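Local coordinates for putative uncharacterized protein (Streptococcus pyogenes serotype M1, PDB 3VZH), which is a Cas5d-type endoribonuclease of the CRISPR immune system that probably binds and cleaves precursor CRISPR RNA during its processing into crRNA, at residues 172-177 against 189-194; 62-67 against 95-100; 18-23 against 90-95. All coordinates share one frame; numbering follows the deposited sequence.

Contact 1 of 3, residues 172-177 against 189-194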
# COMPACT_ATOMS: atom_id res chain seq x y z
N ILE A 172 8.96 13.19 -7.50
CA ILE A 172 9.59 12.33 -6.54
C ILE A 172 8.72 12.16 -5.30
O ILE A 172 8.26 13.13 -4.70
CB ILE A 172 10.91 12.99 -6.06
CG1 ILE A 172 11.81 13.31 -7.26
CG2 ILE A 172 11.67 12.01 -5.19
CD1 ILE A 172 12.25 12.09 -8.06
N MET A 173 8.46 10.92 -4.91
CA MET A 173 7.62 10.61 -3.73
C MET A 173 8.41 9.77 -2.78
O MET A 173 9.19 8.87 -3.20
CB MET A 173 6.39 9.79 -4.19
CG MET A 173 5.35 10.71 -4.82
SD MET A 173 3.75 9.88 -5.18
CE MET A 173 3.34 9.66 -3.44
N PHE A 174 8.22 9.99 -1.49
CA PHE A 174 8.63 9.00 -0.49
C PHE A 174 8.15 7.60 -0.90
O PHE A 174 6.99 7.42 -1.34
CB PHE A 174 8.09 9.40 0.88
CG PHE A 174 8.44 8.44 1.96
CD1 PHE A 174 7.44 7.68 2.55
CD2 PHE A 174 9.75 8.29 2.40
CE1 PHE A 174 7.75 6.75 3.57
CE2 PHE A 174 10.07 7.39 3.43
CZ PHE A 174 9.05 6.61 4.02
N HIS A 175 9.06 6.62 -0.82
CA HIS A 175 8.75 5.23 -1.15
C HIS A 175 8.61 4.47 0.16
O HIS A 175 7.53 4.01 0.48
CB HIS A 175 9.91 4.65 -1.93
CG HIS A 175 9.74 3.20 -2.37
ND1 HIS A 175 10.04 2.15 -1.56
CD2 HIS A 175 9.36 2.65 -3.61
CE1 HIS A 175 9.83 0.99 -2.26
NE2 HIS A 175 9.46 1.32 -3.51
N SER A 176 9.70 4.34 0.92
CA SER A 176 9.66 3.63 2.20
C SER A 176 10.94 3.80 2.95
O SER A 176 11.92 4.33 2.42
CB SER A 176 9.37 2.13 1.99
OG SER A 176 10.17 1.55 0.98
N PHE A 177 10.92 3.43 4.24
CA PHE A 177 12.13 3.28 5.01
C PHE A 177 12.72 1.88 4.97
O PHE A 177 11.97 0.90 4.79
CB PHE A 177 11.84 3.56 6.48
CG PHE A 177 11.55 4.98 6.79
CD1 PHE A 177 12.56 5.94 6.74
CD2 PHE A 177 10.28 5.35 7.21
CE1 PHE A 177 12.30 7.26 7.05
CE2 PHE A 177 10.01 6.66 7.55
CZ PHE A 177 11.03 7.62 7.47
N SER A 189 16.04 6.23 4.01
CA SER A 189 14.77 6.52 3.34
C SER A 189 14.98 6.48 1.83
O SER A 189 16.08 6.78 1.31
CB SER A 189 14.16 7.85 3.75
OG SER A 189 15.04 8.90 3.36
N TYR A 190 13.93 6.02 1.15
CA TYR A 190 13.98 5.82 -0.27
C TYR A 190 12.90 6.69 -0.89
O TYR A 190 11.74 6.71 -0.41
CB TYR A 190 13.72 4.36 -0.66
CG TYR A 190 14.79 3.40 -0.22
CD1 TYR A 190 15.78 2.96 -1.11
CD2 TYR A 190 14.85 2.95 1.12
CE1 TYR A 190 16.76 2.08 -0.71
CE2 TYR A 190 15.85 2.07 1.53
CZ TYR A 190 16.80 1.65 0.63
OH TYR A 190 17.80 0.79 1.04
N PHE A 191 13.30 7.38 -1.96
CA PHE A 191 12.39 8.26 -2.74
C PHE A 191 12.52 7.87 -4.19
O PHE A 191 13.64 7.46 -4.61
CB PHE A 191 12.74 9.74 -2.59
CG PHE A 191 12.47 10.28 -1.22
CD1 PHE A 191 11.33 11.07 -0.98
CD2 PHE A 191 13.35 10.03 -0.17
CE1 PHE A 191 11.07 11.58 0.29
CE2 PHE A 191 13.09 10.55 1.09
CZ PHE A 191 11.94 11.30 1.33
N THR A 192 11.45 8.05 -4.97
CA THR A 192 11.57 7.75 -6.38
C THR A 192 10.48 8.43 -7.18
O THR A 192 9.47 8.79 -6.59
CB THR A 192 11.67 6.21 -6.65
OG1 THR A 192 12.44 5.99 -7.86
CG2 THR A 192 10.23 5.48 -6.71
N LYS A 193 10.78 8.65 -8.47
CA LYS A 193 9.87 9.20 -9.49
C LYS A 193 8.73 8.23 -9.61
O LYS A 193 8.93 7.03 -9.81
CB LYS A 193 10.54 9.48 -10.88
CG LYS A 193 9.51 9.68 -12.06
CD LYS A 193 10.19 9.90 -13.41
CE LYS A 193 11.64 10.33 -13.06
NZ LYS A 193 12.43 11.20 -13.97
N THR A 194 7.52 8.75 -9.45
CA THR A 194 6.34 7.90 -9.34
C THR A 194 5.37 8.31 -10.48
O THR A 194 4.94 9.45 -10.52
CB THR A 194 5.73 8.03 -7.89
OG1 THR A 194 6.71 7.61 -6.87
CG2 THR A 194 4.38 7.23 -7.78
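Phe174 and Phe191 meet in a T-shaped (edge-to-face) stack: the CD2 edge of Phe174 points at one face of Phe191, toward the rim, with the ring planes at 69° and the centroids 5.6 Å apart. Phe191 turns CG beside its own backbone N (chi1 -69°), which brings its ring back over the neighbouring strand, and CD1 comes within 3.3 Å of Phe174 N. On the same side of the sheet Ile172 crosses Phe191 at about a right angle, its CG2 3.6 Å from Phe191 CB, and Ser189 CB touches Phe174 at its edge near CE2 and Phe177 at CE1. The other side of the sheet carries Met173, whose SD packs against Thr194 CB and CG2.

Beneath these side chains runs an antiparallel backbone pairing. Met173 N donates to Thr192 O at 2.9 Å, and Thr192 N returns a bond to Met173 O. A classic beta bulge follows, with His175 and Ser176 both opposite Tyr190: His175 N gives Tyr190 O a 2.7 Å bond, whereas Ser176 N reaches that oxygen only weakly. His175 ND1 and Ser176 OG are hydrogen-bonded in the imidazole plane, and Lys204 O takes His175 NE2.

The pairing forms the hairpin of strands 173-178 and 188-197. Strand 200-213 flanks its second strand, and helix 39-49 touches Phe174, His175 and Ser176.

Contact 2 of 3, residues 62-67 against 95-100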
# COMPACT_ATOMS: atom_id res chain seq x y z
N VAL A 62 -0.80 -0.52 -7.38
CA VAL A 62 -2.10 0.07 -6.92
C VAL A 62 -2.83 0.75 -8.04
O VAL A 62 -2.18 1.28 -8.97
CB VAL A 62 -1.88 1.06 -5.74
CG1 VAL A 62 -0.96 2.29 -6.12
CG2 VAL A 62 -3.25 1.58 -5.20
N LYS A 63 -4.17 0.66 -8.04
CA LYS A 63 -4.99 1.35 -9.02
C LYS A 63 -5.76 2.44 -8.29
O LYS A 63 -6.49 2.16 -7.29
CB LYS A 63 -5.96 0.46 -9.84
CG LYS A 63 -5.24 -0.71 -10.51
CD LYS A 63 -6.18 -1.62 -11.29
CE LYS A 63 -6.79 -0.96 -12.42
NZ LYS A 63 -7.10 -2.07 -13.41
N VAL A 64 -5.55 3.68 -8.72
CA VAL A 64 -6.29 4.86 -8.20
C VAL A 64 -7.57 4.99 -9.00
O VAL A 64 -7.56 5.38 -10.18
CB VAL A 64 -5.34 6.12 -8.33
CG1 VAL A 64 -6.05 7.37 -7.83
CG2 VAL A 64 -4.03 5.88 -7.59
N ILE A 65 -8.71 4.62 -8.38
CA ILE A 65 -9.96 4.50 -9.14
C ILE A 65 -10.66 5.80 -9.26
O ILE A 65 -11.31 6.04 -10.28
CB ILE A 65 -10.88 3.45 -8.46
CG1 ILE A 65 -10.14 2.08 -8.50
CG2 ILE A 65 -12.18 3.34 -9.28
CD1 ILE A 65 -9.69 1.60 -9.90
N ASN A 66 -10.54 6.66 -8.24
CA ASN A 66 -11.38 7.89 -8.19
C ASN A 66 -10.61 9.14 -8.59
O ASN A 66 -9.41 9.27 -8.20
CB ASN A 66 -11.99 8.16 -6.79
CG ASN A 66 -13.16 7.24 -6.48
OD1 ASN A 66 -13.52 6.40 -7.32
ND2 ASN A 66 -13.74 7.36 -5.24
N GLN A 67 -11.33 10.06 -9.25
CA GLN A 67 -10.89 11.47 -9.35
C GLN A 67 -10.14 11.92 -8.06
O GLN A 67 -10.62 11.79 -6.92
CB GLN A 67 -12.09 12.36 -9.63
CG GLN A 67 -11.72 13.83 -9.69
CD GLN A 67 -12.91 14.66 -10.11
OE1 GLN A 67 -13.99 14.14 -10.42
NE2 GLN A 67 -12.71 15.90 -10.16
N VAL A 95 -11.71 8.48 -1.71
CA VAL A 95 -10.63 7.70 -2.36
C VAL A 95 -11.07 6.25 -2.45
O VAL A 95 -11.79 5.74 -1.52
CB VAL A 95 -9.28 7.84 -1.62
CG1 VAL A 95 -8.85 9.35 -1.63
CG2 VAL A 95 -9.32 7.26 -0.17
N VAL A 96 -10.72 5.60 -3.60
CA VAL A 96 -10.85 4.13 -3.77
C VAL A 96 -9.53 3.65 -4.38
O VAL A 96 -9.04 4.22 -5.32
CB VAL A 96 -11.99 3.78 -4.75
CG1 VAL A 96 -11.87 2.30 -5.08
CG2 VAL A 96 -13.40 4.10 -4.21
N TYR A 97 -8.90 2.63 -3.80
CA TYR A 97 -7.59 2.12 -4.30
C TYR A 97 -7.71 0.63 -4.34
O TYR A 97 -8.26 0.00 -3.35
CB TYR A 97 -6.48 2.43 -3.31
CG TYR A 97 -6.29 3.91 -3.10
CD1 TYR A 97 -5.91 4.74 -4.16
CD2 TYR A 97 -6.46 4.47 -1.86
CE1 TYR A 97 -5.77 6.14 -3.96
CE2 TYR A 97 -6.32 5.84 -1.65
CZ TYR A 97 -5.95 6.65 -2.71
OH TYR A 97 -5.81 8.00 -2.47
N LEU A 98 -7.30 0.02 -5.45
CA LEU A 98 -7.26 -1.42 -5.46
C LEU A 98 -5.77 -1.77 -5.34
O LEU A 98 -4.90 -1.23 -6.13
CB LEU A 98 -7.88 -1.95 -6.80
CG LEU A 98 -9.16 -1.25 -7.21
CD1 LEU A 98 -9.61 -1.96 -8.49
CD2 LEU A 98 -10.28 -1.43 -6.16
N ILE A 99 -5.42 -2.68 -4.42
CA ILE A 99 -4.03 -2.98 -4.14
C ILE A 99 -3.84 -4.45 -4.61
O ILE A 99 -4.62 -5.33 -4.22
CB ILE A 99 -3.74 -2.90 -2.62
CG1 ILE A 99 -4.18 -1.52 -2.06
CG2 ILE A 99 -2.24 -3.08 -2.32
CD1 ILE A 99 -4.03 -1.37 -0.53
N LYS A 100 -2.75 -4.68 -5.30
CA LYS A 100 -2.24 -6.04 -5.66
C LYS A 100 -1.01 -6.28 -4.81
O LYS A 100 -0.11 -5.44 -4.77
CB LYS A 100 -1.90 -6.04 -7.14
CG LYS A 100 -1.30 -7.37 -7.60
CD LYS A 100 -0.93 -7.28 -9.11
CE LYS A 100 -0.33 -8.62 -9.58
NZ LYS A 100 0.19 -8.50 -10.99
O HOH W 1 -9.07 6.97 -5.47
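Three backbone hydrogen bonds join Lys63 and Ile65 to Leu98 and Val96, pairing strands 55-64 and 95-105 of the large antiparallel sheet. Lys63 N to Leu98 O (2.8 Å) and Leu98 N to Lys63 O form a reciprocal pair. Ile65 N continues the pattern to Val96 O at 3.1 Å, nearly straight at 169°, although the regular strand has ended at Val64. One residue further on, a water takes over: it accepts from both Asn66 N and Val96 N, bridging the two chains where they have begun to part. CA-H...O contacts from Val62 to Leu98 O and from Tyr97 to Lys63 O add to the pairing.

Apolar contacts occupy both faces. Val62 and Val64 lie alongside Tyr97, pointing the same way; Val62 CG2 touches Tyr97 CB, while Val64 CG2 sits at the ring edge, 4.0 Å from CE1. Helix 39-49 covers this side, its Leu42 meeting Val62 and Ile99. On the other face Ile65 crosses Leu98 at about a right angle: CG1, set beside the backbone N (chi1 -62°), lies 3.7 Å from Leu98 CG, and CD1 reaches Leu98 CD1. Val96 fills the angle between Ile65 and Asn66, with CG1 against Ile65 CB and CG2 3.4 Å from Asn66 ND2.

Polar side chains find their partners outside the two segments. Asn66 ND2 donates to Asp94 O, and Lys63 leads away to Tyr156, forming a hydrogen bond to its carbonyl and a cation-pi contact with its ring.

The contact is largely apolar on both sides, valines against an aromatic ring on one and aliphatic branches on the other, with Lys63, Ile65 and Asn66 less enclosed. Towards Asn66, direct amide pairing gives way to a shared water and a side-chain amide, so the chains remain linked as they diverge.

Contact 3 of 3, residues 18-23 against 90-95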
# COMPACT_ATOMS: atom_id res chain seq x y z
N ALA A 18 -8.08 10.70 3.24
CA ALA A 18 -6.75 10.06 3.28
C ALA A 18 -5.72 11.17 3.44
O ALA A 18 -5.95 12.33 3.01
CB ALA A 18 -6.46 9.24 2.00
N LEU A 19 -4.61 10.82 4.09
CA LEU A 19 -3.51 11.77 4.28
C LEU A 19 -2.23 10.99 4.14
O LEU A 19 -1.75 10.39 5.13
CB LEU A 19 -3.55 12.45 5.65
CG LEU A 19 -2.44 13.46 5.97
CD1 LEU A 19 -2.50 14.56 4.92
CD2 LEU A 19 -2.54 14.09 7.39
N PHE A 20 -1.60 11.08 2.97
CA PHE A 20 -0.33 10.33 2.74
C PHE A 20 0.82 11.30 2.85
O PHE A 20 0.98 12.16 2.00
CB PHE A 20 -0.43 9.72 1.33
CG PHE A 20 -1.54 8.73 1.23
CD1 PHE A 20 -1.61 7.66 2.13
CD2 PHE A 20 -2.52 8.83 0.25
CE1 PHE A 20 -2.62 6.75 2.10
CE2 PHE A 20 -3.54 7.87 0.22
CZ PHE A 20 -3.57 6.84 1.13
N THR A 21 1.64 11.24 3.89
CA THR A 21 2.64 12.30 3.99
C THR A 21 4.06 11.76 3.67
O THR A 21 4.28 10.54 3.43
CB THR A 21 2.60 12.91 5.39
OG1 THR A 21 2.77 11.84 6.32
CG2 THR A 21 1.24 13.54 5.60
N ASN A 22 5.02 12.69 3.76
CA ASN A 22 6.42 12.41 3.59
C ASN A 22 7.04 12.52 4.97
O ASN A 22 7.16 13.62 5.47
CB ASN A 22 7.05 13.46 2.66
CG ASN A 22 8.57 13.43 2.69
OD1 ASN A 22 9.19 12.50 3.22
ND2 ASN A 22 9.18 14.47 2.13
N PRO A 23 7.35 11.37 5.63
CA PRO A 23 7.99 11.48 6.94
C PRO A 23 9.46 11.95 6.79
O PRO A 23 10.34 11.14 6.50
CB PRO A 23 7.86 10.05 7.53
CG PRO A 23 6.91 9.32 6.64
CD PRO A 23 7.04 9.97 5.29
N SER A 90 -4.20 19.44 4.44
CA SER A 90 -4.94 19.19 3.17
C SER A 90 -5.08 17.69 2.95
O SER A 90 -4.06 16.97 2.78
CB SER A 90 -4.24 19.89 1.92
OG SER A 90 -4.92 19.51 0.65
N TYR A 91 -6.31 17.20 2.95
CA TYR A 91 -6.60 15.77 2.75
C TYR A 91 -7.05 15.41 1.34
O TYR A 91 -7.64 16.20 0.70
CB TYR A 91 -7.80 15.38 3.67
CG TYR A 91 -7.46 15.42 5.13
CD1 TYR A 91 -6.93 14.28 5.77
CD2 TYR A 91 -7.72 16.59 5.90
CE1 TYR A 91 -6.60 14.32 7.13
CE2 TYR A 91 -7.38 16.64 7.28
CZ TYR A 91 -6.85 15.50 7.89
OH TYR A 91 -6.52 15.49 9.24
N LEU A 92 -6.78 14.18 0.90
CA LEU A 92 -7.56 13.66 -0.24
C LEU A 92 -8.93 13.36 0.25
O LEU A 92 -9.13 12.92 1.41
CB LEU A 92 -6.84 12.37 -0.70
CG LEU A 92 -5.49 12.62 -1.39
CD1 LEU A 92 -4.76 11.24 -1.51
CD2 LEU A 92 -5.83 13.18 -2.81
N SER A 93 -9.89 13.39 -0.68
CA SER A 93 -11.25 13.12 -0.34
C SER A 93 -11.83 12.01 -1.23
O SER A 93 -11.45 11.91 -2.37
CB SER A 93 -12.03 14.42 -0.63
OG SER A 93 -13.34 14.21 -0.27
N ASP A 94 -12.71 11.18 -0.68
CA ASP A 94 -13.47 10.17 -1.45
C ASP A 94 -12.57 9.26 -2.36
O ASP A 94 -12.58 9.32 -3.57
CB ASP A 94 -14.58 10.87 -2.25
CG ASP A 94 -15.57 9.90 -2.78
OD1 ASP A 94 -15.46 8.72 -2.47
OD2 ASP A 94 -16.41 10.25 -3.63
N VAL A 95 -11.71 8.48 -1.71
CA VAL A 95 -10.63 7.70 -2.36
C VAL A 95 -11.07 6.25 -2.45
O VAL A 95 -11.79 5.74 -1.52
CB VAL A 95 -9.28 7.84 -1.62
CG1 VAL A 95 -8.85 9.35 -1.63
CG2 VAL A 95 -9.32 7.26 -0.17
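Ala18 and Leu92 form the close centre of this contact, an antiparallel hydrogen-bonded pair. Leu92 N donates to Ala18 O at 2.9 Å with a bent N-H...O angle of 136°, and Ala18 N returns a 3.1 Å bond to Leu92 O. Ala18 CB rests against Leu92 CB and Val95 CG2, the latter arriving from beyond the corner at Asp94. On the same apolar side Phe20 crosses Leu92 at about a right angle, its CD2 3.7 Å from Leu92 CD1.

Around the opposite side of the backbone, Leu19 runs obliquely across Tyr91. Its CB lies 3.8 Å from Tyr91 CD1; with CG anti to the backbone N (chi1 180°) and chi2 at 59°, CD1 lies 3.6 Å from Ser90 O. Ala18 O sits at the edge of the tyrosine ring; the phenol oxygen bonds to Glu143.

Past Phe20 the segments separate: Thr21, Asn22 and the exposed, poorly ordered Pro23 leave strand 88-93 altogether.

The pairing places the short strand 17-18 at one margin of a three-stranded antiparallel sheet, with strand 88-93 central and strand 70-74 beyond it. The departing loop runs on to strand 173-178, where Asn22 and Pro23 touch Phe174.

How the contacts relate
From the N terminus, residues 18-23 come first and pair with 90-95, so contact 3 closes a long loop that takes in helix 39-49 and strand 55-64. Contact 2 opens inside that loop at 62-67 and closes at 95-100; the two loops therefore cross, sharing Val95. The corner at Asp94 carries the chain from the three-stranded sheet into strand 95-105 of the large sheet, so the crossing contacts join the two sheets. Tyr97 OH packs on Phe20 and Leu92 where they adjoin. Contact 1 follows in series as a short hairpin closure in the large sheet, about 7 Å from contact 2 between nearest atoms. Asn22 of contact 3 packs on its Phe191.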